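Local coordinates for conserved hypothetical protein (Enterococcus faecalis, PDB 1T62) that is of unknown function but has an ASCH domain of the PUA clan, consistent with a possible role in RNA binding, at residues M1-L13 and Y71-I84. Sequence-based numbering, arbitrary orientation.
Sequences MLKNVEVFWQNFL and YDIILDGQSQPLAI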
ATOM      1  N   MET B   1       7.380  -8.878   3.961  1.00 32.85           N
ATOM      2  CA  MET B   1       5.997  -8.296   3.953  1.00 30.95           C
ATOM      3  C   MET B   1       4.915  -9.382   3.920  1.00 28.97           C
ATOM      4  O   MET B   1       3.856  -9.244   4.538  1.00 29.85           O
ATOM      5  CB  MET B   1       5.831  -7.325   2.777  1.00 68.87           C
ATOM      6  CG  MET B   1       5.491  -5.887   3.218  1.00 80.28           C
ATOM      7  SD  MET B   1       6.519  -4.534   2.512  1.00 89.63           S
ATOM      8  CE  MET B   1       7.615  -4.131   3.894  1.00 93.02           C
ATOM      9  N   LEU B   2       5.187 -10.465   3.198  1.00 36.09           N
ATOM     10  CA  LEU B   2       4.267 -11.594   3.126  1.00 29.02           C
ATOM     11  C   LEU B   2       4.248 -12.130   4.545  1.00 28.81           C
ATOM     12  O   LEU B   2       3.202 -12.475   5.080  1.00 28.86           O
ATOM     13  CB  LEU B   2       4.813 -12.654   2.158  1.00 30.60           C
ATOM     14  CG  LEU B   2       4.125 -14.014   1.942  1.00 27.03           C
ATOM     15  CD1 LEU B   2       4.973 -15.130   2.545  1.00 23.33           C
ATOM     16  CD2 LEU B   2       2.723 -13.997   2.535  1.00 23.36           C
ATOM     17  N   LYS B   3       5.428 -12.160   5.155  1.00 43.71           N
ATOM     18  CA  LYS B   3       5.605 -12.642   6.519  1.00 41.07           C
ATOM     19  C   LYS B   3       4.989 -11.711   7.558  1.00 40.61           C
ATOM     20  O   LYS B   3       4.545 -12.158   8.609  1.00 40.26           O
ATOM     21  CB  LYS B   3       7.097 -12.831   6.815  1.00 29.91           C
ATOM     22  CG  LYS B   3       7.705 -14.038   6.145  1.00 25.89           C
ATOM     23  CD  LYS B   3       7.183 -15.298   6.791  1.00 25.09           C
ATOM     24  CE  LYS B   3       7.576 -16.559   6.022  1.00 24.83           C
ATOM     25  NZ  LYS B   3       6.804 -16.723   4.745  1.00 25.88           N
ATOM     26  N   ASN B   4       4.963 -10.415   7.274  1.00 29.44           N
ATOM     27  CA  ASN B   4       4.391  -9.470   8.218  1.00 29.40           C
ATOM     28  C   ASN B   4       2.952  -9.852   8.490  1.00 28.73           C
ATOM     29  O   ASN B   4       2.506  -9.831   9.638  1.00 28.87           O
ATOM     30  CB  ASN B   4       4.432  -8.064   7.650  1.00 23.34           C
ATOM     31  CG  ASN B   4       5.813  -7.659   7.240  1.00 25.95           C
ATOM     32  OD1 ASN B   4       6.534  -8.429   6.600  1.00 28.87           O
ATOM     33  ND2 ASN B   4       6.199  -6.441   7.592  1.00 29.42           N
ATOM     34  N   VAL B   5       2.223 -10.206   7.432  1.00 26.28           N
ATOM     35  CA  VAL B   5       0.815 -10.582   7.566  1.00 23.94           C
ATOM     36  C   VAL B   5       0.743 -11.966   8.178  1.00 24.30           C
ATOM     37  O   VAL B   5      -0.042 -12.209   9.085  1.00 22.93           O
ATOM     38  CB  VAL B   5       0.089 -10.599   6.201  1.00 23.06           C
ATOM     39  CG1 VAL B   5      -1.387 -10.437   6.417  1.00 21.69           C
ATOM     40  CG2 VAL B   5       0.600  -9.482   5.308  1.00 21.13           C
ATOM     41  N   GLU B   6       1.573 -12.878   7.687  1.00 18.30           N
ATOM     42  CA  GLU B   6       1.597 -14.236   8.220  1.00 22.15           C
ATOM     43  C   GLU B   6       1.784 -14.153   9.744  1.00 21.07           C
ATOM     44  O   GLU B   6       1.115 -14.860  10.499  1.00 22.45           O
ATOM     45  CB  GLU B   6       2.748 -15.024   7.577  1.00 59.52           C
ATOM     46  CG  GLU B   6       2.828 -16.494   7.971  1.00 72.08           C
ATOM     47  CD  GLU B   6       4.135 -17.149   7.533  1.00 78.71           C
ATOM     48  OE1 GLU B   6       4.487 -17.029   6.334  1.00 83.76           O
ATOM     49  OE2 GLU B   6       4.801 -17.784   8.390  1.00 80.27           O
ATOM     50  N   VAL B   7       2.681 -13.260  10.168  1.00 15.87           N
ATOM     51  CA  VAL B   7       3.027 -13.014  11.575  1.00 13.32           C
ATOM     52  C   VAL B   7       1.919 -12.292  12.357  1.00 16.55           C
ATOM     53  O   VAL B   7       1.555 -12.687  13.465  1.00 14.30           O
ATOM     54  CB  VAL B   7       4.331 -12.165  11.665  1.00  2.94           C
ATOM     55  CG1 VAL B   7       4.566 -11.676  13.081  1.00  1.00           C
ATOM     56  CG2 VAL B   7       5.526 -12.996  11.182  1.00  1.00           C
ATOM     57  N   PHE B   8       1.397 -11.220  11.784  1.00 23.91           N
ATOM     58  CA  PHE B   8       0.333 -10.463  12.427  1.00 27.81           C
ATOM     59  C   PHE B   8      -0.799 -11.426  12.772  1.00 27.98           C
ATOM     60  O   PHE B   8      -1.231 -11.516  13.922  1.00 29.79           O
ATOM     61  CB  PHE B   8      -0.169  -9.384  11.461  1.00  4.37           C
ATOM     62  CG  PHE B   8      -1.309  -8.544  11.986  1.00  7.81           C
ATOM     63  CD1 PHE B   8      -2.228  -7.976  11.093  1.00 11.60           C
ATOM     64  CD2 PHE B   8      -1.423  -8.241  13.340  1.00 11.67           C
ATOM     65  CE1 PHE B   8      -3.225  -7.119  11.536  1.00 13.76           C
ATOM     66  CE2 PHE B   8      -2.427  -7.378  13.791  1.00 14.54           C
ATOM     67  CZ  PHE B   8      -3.325  -6.816  12.887  1.00 14.02           C
ATOM     68  N   TRP B   9      -1.265 -12.168  11.775  1.00 34.01           N
ATOM     69  CA  TRP B   9      -2.366 -13.081  12.003  1.00 34.25           C
ATOM     70  C   TRP B   9      -1.994 -14.182  12.966  1.00 35.24           C
ATOM     71  O   TRP B   9      -2.785 -14.543  13.837  1.00 35.05           O
ATOM     72  CB  TRP B   9      -2.861 -13.676  10.687  1.00 29.26           C
ATOM     73  CG  TRP B   9      -4.287 -14.098  10.801  1.00 25.86           C
ATOM     74  CD1 TRP B   9      -5.370 -13.302  11.111  1.00 25.57           C
ATOM     75  CD2 TRP B   9      -4.778 -15.419  10.706  1.00 23.64           C
ATOM     76  NE1 TRP B   9      -6.504 -14.065  11.223  1.00 23.16           N
ATOM     77  CE2 TRP B   9      -6.170 -15.370  10.980  1.00 24.42           C
ATOM     78  CE3 TRP B   9      -4.183 -16.646  10.421  1.00 21.52           C
ATOM     79  CZ2 TRP B   9      -6.965 -16.507  10.978  1.00 25.22           C
ATOM     80  CZ3 TRP B   9      -4.967 -17.771  10.419  1.00 24.00           C
ATOM     81  CH2 TRP B   9      -6.347 -17.698  10.697  1.00 26.47           C
ATOM     82  N   GLN B  10      -0.791 -14.722  12.796  1.00 30.46           N
ATOM     83  CA  GLN B  10      -0.277 -15.772  13.675  1.00 32.48           C
ATOM     84  C   GLN B  10      -0.454 -15.234  15.104  1.00 27.28           C
ATOM     85  O   GLN B  10      -1.155 -15.827  15.920  1.00 28.64           O
ATOM     86  CB  GLN B  10       1.207 -16.009  13.354  1.00 67.99           C
ATOM     87  CG  GLN B  10       1.894 -17.158  14.078  1.00 87.44           C
ATOM     88  CD  GLN B  10       3.415 -17.167  13.841  1.00 99.51           C
ATOM     89  OE1 GLN B  10       3.886 -17.294  12.703  1.00106.58           O
ATOM     90  NE2 GLN B  10       4.182 -17.028  14.921  1.00107.31           N
ATOM     91  N   ASN B  11       0.155 -14.088  15.389  1.00 26.66           N
ATOM     92  CA  ASN B  11       0.031 -13.506  16.711  1.00 23.45           C
ATOM     93  C   ASN B  11      -1.442 -13.451  17.116  1.00 22.37           C
ATOM     94  O   ASN B  11      -1.779 -13.679  18.275  1.00 22.85           O
ATOM     95  CB  ASN B  11       0.621 -12.090  16.757  1.00 24.50           C
ATOM     96  CG  ASN B  11       2.149 -12.053  16.540  1.00 22.80           C
ATOM     97  OD1 ASN B  11       2.873 -13.009  16.856  1.00 19.34           O
ATOM     98  ND2 ASN B  11       2.641 -10.920  16.026  1.00 18.47           N
ATOM     99  N   PHE B  12      -2.326 -13.158  16.164  1.00 22.64           N
ATOM    100  CA  PHE B  12      -3.758 -13.074  16.471  1.00 19.89           C
ATOM    101  C   PHE B  12      -4.342 -14.396  16.968  1.00 18.73           C
ATOM    102  O   PHE B  12      -5.065 -14.418  17.949  1.00 17.75           O
ATOM    103  CB  PHE B  12      -4.548 -12.604  15.242  1.00 19.78           C
ATOM    104  CG  PHE B  12      -6.039 -12.509  15.478  1.00 18.22           C
ATOM    105  CD1 PHE B  12      -6.575 -11.478  16.244  1.00 17.06           C
ATOM    106  CD2 PHE B  12      -6.908 -13.474  14.965  1.00 16.89           C
ATOM    107  CE1 PHE B  12      -7.954 -11.412  16.496  1.00 15.44           C
ATOM    108  CE2 PHE B  12      -8.286 -13.410  15.215  1.00 15.69           C
ATOM    109  CZ  PHE B  12      -8.804 -12.377  15.983  1.00 14.15           C
ATOM    110  N   LEU B  13      -4.031 -15.494  16.289  1.00 28.65           N
ATOM    111  CA  LEU B  13      -4.550 -16.806  16.672  1.00 30.31           C
ATOM    112  C   LEU B  13      -4.076 -17.257  18.049  1.00 32.76           C
ATOM    113  O   LEU B  13      -4.732 -18.054  18.719  1.00 32.86           O
ATOM    114  CB  LEU B  13      -4.135 -17.860  15.646  1.00 25.27           C
ATOM    115  CG  LEU B  13      -4.584 -17.639  14.202  1.00 25.43           C
ATOM    116  CD1 LEU B  13      -4.068 -18.776  13.339  1.00 24.63           C
ATOM    117  CD2 LEU B  13      -6.108 -17.566  14.134  1.00 24.14           C
ATOM    118  N   TYR B  71     -12.986 -13.275   8.613  1.00 15.24           N
ATOM    119  CA  TYR B  71     -12.002 -12.250   8.952  1.00 14.46           C
ATOM    120  C   TYR B  71     -11.268 -11.712   7.727  1.00 16.86           C
ATOM    121  O   TYR B  71     -11.153 -12.373   6.695  1.00 15.18           O
ATOM    122  CB  TYR B  71     -10.948 -12.783   9.920  1.00  9.62           C
ATOM    123  CG  TYR B  71     -11.468 -13.211  11.264  1.00  5.69           C
ATOM    124  CD1 TYR B  71     -11.920 -14.511  11.474  1.00  4.61           C
ATOM    125  CD2 TYR B  71     -11.478 -12.326  12.336  1.00  5.02           C
ATOM    126  CE1 TYR B  71     -12.366 -14.921  12.721  1.00  5.13           C
ATOM    127  CE2 TYR B  71     -11.925 -12.716  13.588  1.00  4.52           C
ATOM    128  CZ  TYR B  71     -12.371 -14.016  13.778  1.00  6.24           C
ATOM    129  OH  TYR B  71     -12.848 -14.404  15.014  1.00  5.69           O
ATOM    130  N   ASP B  72     -10.768 -10.496   7.866  1.00 18.03           N
ATOM    131  CA  ASP B  72     -10.019  -9.857   6.807  1.00 19.73           C
ATOM    132  C   ASP B  72      -8.880  -9.061   7.408  1.00 21.47           C
ATOM    133  O   ASP B  72      -9.087  -8.251   8.312  1.00 20.61           O
ATOM    134  CB  ASP B  72     -10.903  -8.919   6.005  1.00 19.92           C
ATOM    135  CG  ASP B  72     -11.977  -9.648   5.247  1.00 22.56           C
ATOM    136  OD1 ASP B  72     -12.946 -10.102   5.894  1.00 25.96           O
ATOM    137  OD2 ASP B  72     -11.848  -9.766   4.009  1.00 23.67           O
ATOM    138  N   ILE B  73      -7.670  -9.310   6.920  1.00 16.71           N
ATOM    139  CA  ILE B  73      -6.516  -8.572   7.390  1.00 14.28           C
ATOM    140  C   ILE B  73      -6.527  -7.294   6.554  1.00 15.39           C
ATOM    141  O   ILE B  73      -6.633  -7.352   5.333  1.00 15.20           O
ATOM    142  CB  ILE B  73      -5.233  -9.400   7.169  1.00  8.74           C
ATOM    143  CG1 ILE B  73      -5.324 -10.686   8.000  1.00  8.55           C
ATOM    144  CG2 ILE B  73      -4.009  -8.609   7.576  1.00  7.54           C
ATOM    145  CD1 ILE B  73      -4.214 -11.693   7.746  1.00  5.63           C
ATOM    146  N   ILE B  74      -6.451  -6.141   7.208  1.00 22.71           N
ATOM    147  CA  ILE B  74      -6.487  -4.857   6.505  1.00 18.40           C
ATOM    148  C   ILE B  74      -5.146  -4.133   6.405  1.00 21.88           C
ATOM    149  O   ILE B  74      -4.453  -3.956   7.405  1.00 21.51           O
ATOM    150  CB  ILE B  74      -7.474  -3.914   7.180  1.00 12.97           C
ATOM    151  CG1 ILE B  74      -8.875  -4.511   7.121  1.00  9.70           C
ATOM    152  CG2 ILE B  74      -7.406  -2.557   6.540  1.00 11.52           C
ATOM    153  CD1 ILE B  74      -9.355  -4.778   5.720  1.00  7.53           C
ATOM    154  N   LEU B  75      -4.792  -3.699   5.197  1.00 24.52           N
ATOM    155  CA  LEU B  75      -3.538  -2.987   4.977  1.00 25.38           C
ATOM    156  C   LEU B  75      -3.798  -1.506   4.820  1.00 27.72           C
ATOM    157  O   LEU B  75      -4.890  -1.110   4.413  1.00 30.11           O
ATOM    158  CB  LEU B  75      -2.852  -3.492   3.715  1.00 19.86           C
ATOM    159  CG  LEU B  75      -2.437  -4.958   3.730  1.00 19.92           C
ATOM    160  CD1 LEU B  75      -1.790  -5.313   2.407  1.00 13.70           C
ATOM    161  CD2 LEU B  75      -1.465  -5.197   4.872  1.00 19.41           C
ATOM    162  N   ASP B  76      -2.801  -0.688   5.150  1.00 18.11           N
ATOM    163  CA  ASP B  76      -2.938   0.760   5.007  1.00 20.26           C
ATOM    164  C   ASP B  76      -2.406   1.172   3.629  1.00 20.44           C
ATOM    165  O   ASP B  76      -2.061   0.312   2.812  1.00 22.02           O
ATOM    166  CB  ASP B  76      -2.201   1.498   6.139  1.00 23.64           C
ATOM    167  CG  ASP B  76      -0.686   1.288   6.117  1.00 25.11           C
ATOM    168  OD1 ASP B  76      -0.191   0.358   5.444  1.00 29.06           O
ATOM    169  OD2 ASP B  76       0.016   2.061   6.801  1.00 27.24           O
ATOM    170  N   GLY B  77      -2.360   2.473   3.366  1.00 21.20           N
ATOM    171  CA  GLY B  77      -1.885   2.956   2.080  1.00 22.51           C
ATOM    172  C   GLY B  77      -0.542   2.416   1.622  1.00 24.66           C
ATOM    173  O   GLY B  77      -0.325   2.231   0.423  1.00 25.41           O
ATOM    174  N   GLN B  78       0.363   2.167   2.570  1.00 29.28           N
ATOM    175  CA  GLN B  78       1.692   1.646   2.261  1.00 29.70           C
ATOM    176  C   GLN B  78       1.739   0.132   2.278  1.00 28.48           C
ATOM    177  O   GLN B  78       2.778  -0.450   2.571  1.00 31.43           O
ATOM    178  CB  GLN B  78       2.728   2.160   3.255  1.00 38.58           C
ATOM    179  CG  GLN B  78       2.993   3.628   3.154  1.00 45.33           C
ATOM    180  CD  GLN B  78       1.927   4.448   3.816  1.00 50.91           C
ATOM    181  OE1 GLN B  78       1.860   5.658   3.629  1.00 53.87           O
ATOM    182  NE2 GLN B  78       1.086   3.795   4.610  1.00 53.20           N
ATOM    183  N   SER B  79       0.613  -0.501   1.980  1.00 21.19           N
ATOM    184  CA  SER B  79       0.531  -1.954   1.947  1.00 18.69           C
ATOM    185  C   SER B  79       1.146  -2.609   3.181  1.00 16.95           C
ATOM    186  O   SER B  79       1.675  -3.717   3.119  1.00 17.17           O
ATOM    187  CB  SER B  79       1.202  -2.479   0.677  1.00 26.57           C
ATOM    188  OG  SER B  79       0.690  -1.812  -0.466  1.00 25.58           O
ATOM    189  N   GLN B  80       1.074  -1.913   4.308  1.00 16.92           N
ATOM    190  CA  GLN B  80       1.588  -2.436   5.562  1.00 17.72           C
ATOM    191  C   GLN B  80       0.379  -2.869   6.385  1.00 13.46           C
ATOM    192  O   GLN B  80      -0.657  -2.208   6.358  1.00 17.59           O
ATOM    193  CB  GLN B  80       2.346  -1.341   6.305  1.00 29.04           C
ATOM    194  CG  GLN B  80       3.558  -0.812   5.575  1.00 41.20           C
ATOM    195  CD  GLN B  80       4.656  -1.843   5.474  1.00 49.69           C
ATOM    196  OE1 GLN B  80       5.101  -2.382   6.488  1.00 55.50           O
ATOM    197  NE2 GLN B  80       5.102  -2.125   4.253  1.00 54.83           N
ATOM    198  N   PRO B  81       0.479  -3.991   7.113  1.00  9.06           N
ATOM    199  CA  PRO B  81      -0.641  -4.466   7.934  1.00  8.66           C
ATOM    200  C   PRO B  81      -1.126  -3.402   8.892  1.00  7.73           C
ATOM    201  O   PRO B  81      -0.333  -2.761   9.573  1.00  6.80           O
ATOM    202  CB  PRO B  81      -0.071  -5.689   8.648  1.00 10.99           C
ATOM    203  CG  PRO B  81       1.402  -5.506   8.556  1.00 11.25           C
ATOM    204  CD  PRO B  81       1.613  -4.914   7.200  1.00 12.89           C
ATOM    205  N   LEU B  82      -2.440  -3.227   8.934  1.00 23.70           N
ATOM    206  CA  LEU B  82      -3.079  -2.213   9.762  1.00 24.22           C
ATOM    207  C   LEU B  82      -3.854  -2.798  10.938  1.00 24.86           C
ATOM    208  O   LEU B  82      -3.537  -2.543  12.095  1.00 25.11           O
ATOM    209  CB  LEU B  82      -4.036  -1.404   8.896  1.00 18.94           C
ATOM    210  CG  LEU B  82      -4.041   0.115   8.986  1.00 19.27           C
ATOM    211  CD1 LEU B  82      -5.259   0.619   8.234  1.00 20.48           C
ATOM    212  CD2 LEU B  82      -4.082   0.558  10.430  1.00 19.82           C
ATOM    213  N   ALA B  83      -4.896  -3.560  10.638  1.00 22.68           N
ATOM    214  CA  ALA B  83      -5.699  -4.178  11.682  1.00 23.47           C
ATOM    215  C   ALA B  83      -6.459  -5.335  11.080  1.00 23.21           C
ATOM    216  O   ALA B  83      -6.515  -5.472   9.864  1.00 23.68           O
ATOM    217  CB  ALA B  83      -6.673  -3.175  12.261  1.00 23.21           C
ATOM    218  N   ILE B  84      -7.019  -6.188  11.924  1.00 18.16           N
ATOM    219  CA  ILE B  84      -7.807  -7.291  11.411  1.00 18.61           C
ATOM    220  C   ILE B  84      -9.254  -7.073  11.891  1.00 19.28           C
ATOM    221  O   ILE B  84      -9.497  -6.580  12.995  1.00 17.30           O
ATOM    222  CB  ILE B  84      -7.215  -8.677  11.828  1.00 16.50           C
ATOM    223  CG1 ILE B  84      -8.280  -9.525  12.491  1.00 15.06           C
ATOM    224  CG2 ILE B  84      -5.998  -8.518  12.683  1.00 15.68           C
ATOM    225  CD1 ILE B  84      -9.012 -10.368  11.494  1.00 14.61           C
TER
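Ile73, on strand 71-75, projects between Val5, Phe8 and Trp9 of the N-terminal helix and forms the dense middle of this contact. Both its branches meet Val5 CG1; CG2 goes on to the edge of the Phe8 ring, 4.0 Å from Phe8 CD1, and CD1 to the root of the indole, 3.8 Å from Trp9 CB. With CG anti to the backbone N (chi1 178°), Phe8 sends its ring toward strand 81-84, where CD1 lies 4.0 Å from Pro81 CB and the ring edge at CE1 meets Ala83 C, near the ring plane. Ile84 lies beside Phe8, and its CG1 sits over one face of the Phe12 ring. Farther along, Phe12 turns its edge to the face of Tyr71 in an offset edge-to-face pair, centroids 5.6 Å apart and planes at 62°. Val25 also packs on Val5 and Ile73.

Toward the helix start the fit is looser and partly exposed: Asn4 CB touches Pro81 CG at 4.1 Å, and the bent Met1 chain crosses the Gln80 amide with SD 3.3 Å from NE2. Val25 of the second subunit packs on Met1. Ile74 O accepts from both Leu82 N and Ala83 N, a classic beta bulge, in an antiparallel hairpin closed by the type I turn Asp76-Ser79. The apolar face of an amphipathic helix thus covers one side of a beta hairpin within the mixed sheet of this ASCH-domain protein.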